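Local coordinates for levansucrase (Bacillus subtilis, PDB 1OYG), which is a bacterial enzyme of the levansucrase/invertase family, built as a five-bladed beta-propeller, at residues S18-R22 with H23-Q27. Sequence-based numbering, arbitrary orientation.
Sequences SHITR and HDMLQ
M25 N gives a hydrogen bond of 3.1 Å to T21 O, nearly straight with an N-H...O angle of 168°. One residue on, L26 N reaches R22 O at 3.0 Å; here the N-H...O angle is more bent, 145°. Together they close the first turn of helix 22-26. T21 is the residue just before that helix: with OG1 set between its own backbone N and carbonyl carbon (chi1 67°), the hydroxyl reaches forward over the helix start and takes a weak, long bond from D24 N, 3.3 Å away. The D24 carboxylate turns a flat face to this hydroxyl, which lies nearly over CG, and water ties the two residues together. One water donates to D24 OD2 (2.6 Å) and to H19 O and accepts from T21 N; a second lies 2.7 Å from T21 OG1 and makes a weak bond to D24 OD1. Farther along, Q27 folds back so that NE2 donates to H23 O at 2.9 Å, with the carbonyl oxygen close to the amide plane, and the same NE2 lies over one face of the H23 imidazole. On the buried side, M25 doubles back at chi2 and chi3, and its SD rests against I20 CG2 at 3.6 Å. R22 turns away to form a salt bridge with E267 of helix 261-273, while L26 packs on F263 of that helix. This is an N-capped helix start, with T21 as the N-cap, joining edge strand 18-19, which pairs with strand 298-307, to a short helix on the flank of the propeller.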
ATOM      1  N   SER A  18      -5.689  -1.531 -17.093  1.00  4.05           N
ATOM      2  CA  SER A  18      -6.041  -0.133 -16.866  1.00  4.24           C
ATOM      3  C   SER A  18      -4.787   0.700 -16.649  1.00  4.12           C
ATOM      4  O   SER A  18      -3.716   0.163 -16.365  1.00  4.12           O
ATOM      5  CB  SER A  18      -6.966  -0.004 -15.663  1.00  4.36           C
ATOM      6  OG  SER A  18      -8.137  -0.773 -15.866  1.00  5.93           O
ATOM      7  N   HIS A  19      -4.938   2.016 -16.769  1.00  4.17           N
ATOM      8  CA  HIS A  19      -3.808   2.938 -16.696  1.00  4.18           C
ATOM      9  C   HIS A  19      -4.154   4.224 -15.952  1.00  4.12           C
ATOM     10  O   HIS A  19      -5.240   4.791 -16.111  1.00  4.62           O
ATOM     11  CB  HIS A  19      -3.305   3.267 -18.101  1.00  4.17           C
ATOM     12  CG  HIS A  19      -2.860   2.061 -18.861  1.00  4.31           C
ATOM     13  ND1 HIS A  19      -1.616   1.493 -18.689  1.00  4.40           N
ATOM     14  CD2 HIS A  19      -3.510   1.281 -19.756  1.00  4.32           C
ATOM     15  CE1 HIS A  19      -1.514   0.422 -19.457  1.00  4.58           C
ATOM     16  NE2 HIS A  19      -2.649   0.274 -20.117  1.00  4.68           N
ATOM     17  N   ILE A  20      -3.208   4.667 -15.133  1.00  3.95           N
ATOM     18  CA  ILE A  20      -3.250   5.973 -14.504  1.00  3.93           C
ATOM     19  C   ILE A  20      -2.645   6.913 -15.533  1.00  3.83           C
ATOM     20  O   ILE A  20      -1.436   6.891 -15.756  1.00  4.25           O
ATOM     21  CB  ILE A  20      -2.444   5.949 -13.191  1.00  3.93           C
ATOM     22  CG1 ILE A  20      -3.068   4.927 -12.231  1.00  3.97           C
ATOM     23  CG2 ILE A  20      -2.380   7.346 -12.556  1.00  3.42           C
ATOM     24  CD1 ILE A  20      -2.387   4.812 -10.871  1.00  4.12           C
ATOM     25  N   THR A  21      -3.488   7.707 -16.189  1.00  3.93           N
ATOM     26  CA  THR A  21      -3.062   8.484 -17.350  1.00  3.90           C
ATOM     27  C   THR A  21      -2.629   9.887 -16.976  1.00  3.73           C
ATOM     28  O   THR A  21      -3.054  10.438 -15.966  1.00  3.87           O
ATOM     29  CB  THR A  21      -4.180   8.583 -18.407  1.00  4.12           C
ATOM     30  OG1 THR A  21      -5.273   9.355 -17.896  1.00  4.30           O
ATOM     31  CG2 THR A  21      -4.773   7.219 -18.733  1.00  4.59           C
ATOM     32  N   ARG A  22      -1.807  10.476 -17.834  1.00  3.56           N
ATOM     33  CA  ARG A  22      -1.313  11.821 -17.606  1.00  3.47           C
ATOM     34  C   ARG A  22      -2.456  12.826 -17.615  1.00  3.75           C
ATOM     35  O   ARG A  22      -2.452  13.773 -16.836  1.00  3.62           O
ATOM     36  CB  ARG A  22      -0.280  12.190 -18.669  1.00  3.29           C
ATOM     37  CG  ARG A  22       0.955  11.300 -18.657  1.00  2.79           C
ATOM     38  CD  ARG A  22       2.088  11.819 -19.502  1.00  3.04           C
ATOM     39  NE  ARG A  22       2.711  13.004 -18.919  1.00  2.85           N
ATOM     40  CZ  ARG A  22       3.603  12.979 -17.936  1.00  2.84           C
ATOM     41  NH1 ARG A  22       4.020  11.831 -17.422  1.00  2.84           N
ATOM     42  NH2 ARG A  22       4.100  14.118 -17.474  1.00  3.81           N
ATOM     43  N   HIS A  23      -3.439  12.620 -18.486  1.00  4.13           N
ATOM     44  CA  HIS A  23      -4.549  13.561 -18.574  1.00  4.47           C
ATOM     45  C   HIS A  23      -5.322  13.601 -17.260  1.00  4.17           C
ATOM     46  O   HIS A  23      -5.682  14.677 -16.786  1.00  4.23           O
ATOM     47  CB  HIS A  23      -5.503  13.220 -19.718  1.00  4.74           C
ATOM     48  CG  HIS A  23      -6.723  14.088 -19.747  1.00  6.98           C
ATOM     49  ND1 HIS A  23      -7.828  13.841 -18.959  1.00  9.92           N
ATOM     50  CD2 HIS A  23      -6.998  15.221 -20.435  1.00  9.68           C
ATOM     51  CE1 HIS A  23      -8.739  14.772 -19.179  1.00 10.26           C
ATOM     52  NE2 HIS A  23      -8.262  15.621 -20.071  1.00 10.56           N
ATOM     53  N   ASP A  24      -5.581  12.435 -16.677  1.00  4.12           N
ATOM     54  CA  ASP A  24      -6.330  12.371 -15.425  1.00  4.06           C
ATOM     55  C   ASP A  24      -5.552  13.028 -14.290  1.00  3.86           C
ATOM     56  O   ASP A  24      -6.107  13.824 -13.539  1.00  4.07           O
ATOM     57  CB  ASP A  24      -6.697  10.924 -15.078  1.00  4.11           C
ATOM     58  CG  ASP A  24      -7.779  10.356 -15.990  1.00  4.89           C
ATOM     59  OD1 ASP A  24      -8.400  11.128 -16.757  1.00  7.50           O
ATOM     60  OD2 ASP A  24      -8.074   9.146 -16.013  1.00  6.27           O
ATOM     61  N   MET A  25      -4.261  12.722 -14.190  1.00  3.85           N
ATOM     62  CA  MET A  25      -3.426  13.279 -13.129  1.00  3.83           C
ATOM     63  C   MET A  25      -3.309  14.800 -13.234  1.00  3.61           C
ATOM     64  O   MET A  25      -3.214  15.481 -12.222  1.00  3.65           O
ATOM     65  CB  MET A  25      -2.024  12.654 -13.154  1.00  3.91           C
ATOM     66  CG  MET A  25      -1.978  11.168 -12.831  1.00  4.59           C
ATOM     67  SD  MET A  25      -2.619  10.723 -11.209  1.00  5.48           S
ATOM     68  CE  MET A  25      -1.454  11.500 -10.133  1.00  7.09           C
ATOM     69  N   LEU A  26      -3.333  15.334 -14.454  1.00  3.66           N
ATOM     70  CA  LEU A  26      -3.210  16.776 -14.654  1.00  3.85           C
ATOM     71  C   LEU A  26      -4.395  17.555 -14.084  1.00  3.88           C
ATOM     72  O   LEU A  26      -4.272  18.748 -13.813  1.00  4.26           O
ATOM     73  CB  LEU A  26      -3.051  17.110 -16.144  1.00  3.72           C
ATOM     74  CG  LEU A  26      -1.643  16.973 -16.732  1.00  4.10           C
ATOM     75  CD1 LEU A  26      -1.703  17.036 -18.249  1.00  4.74           C
ATOM     76  CD2 LEU A  26      -0.711  18.054 -16.186  1.00  3.63           C
ATOM     77  N   GLN A  27      -5.535  16.887 -13.916  1.00  3.96           N
ATOM     78  CA  GLN A  27      -6.737  17.524 -13.375  1.00  4.10           C
ATOM     79  C   GLN A  27      -6.721  17.634 -11.850  1.00  3.82           C
ATOM     80  O   GLN A  27      -7.531  18.352 -11.276  1.00  3.95           O
ATOM     81  CB  GLN A  27      -7.999  16.757 -13.794  1.00  4.45           C
ATOM     82  CG  GLN A  27      -8.122  16.421 -15.279  1.00  5.87           C
ATOM     83  CD  GLN A  27      -7.757  17.573 -16.187  1.00  7.79           C
ATOM     84  OE1 GLN A  27      -8.336  18.655 -16.084  1.00  9.57           O
ATOM     85  NE2 GLN A  27      -6.797  17.348 -17.081  1.00  9.57           N
TER
HETATM   86  O   HOH W   1      -6.267   7.513 -15.059  1.00 10.24           O
HETATM   87  O   HOH W   2      -7.405   9.576 -19.472  1.00 18.11           O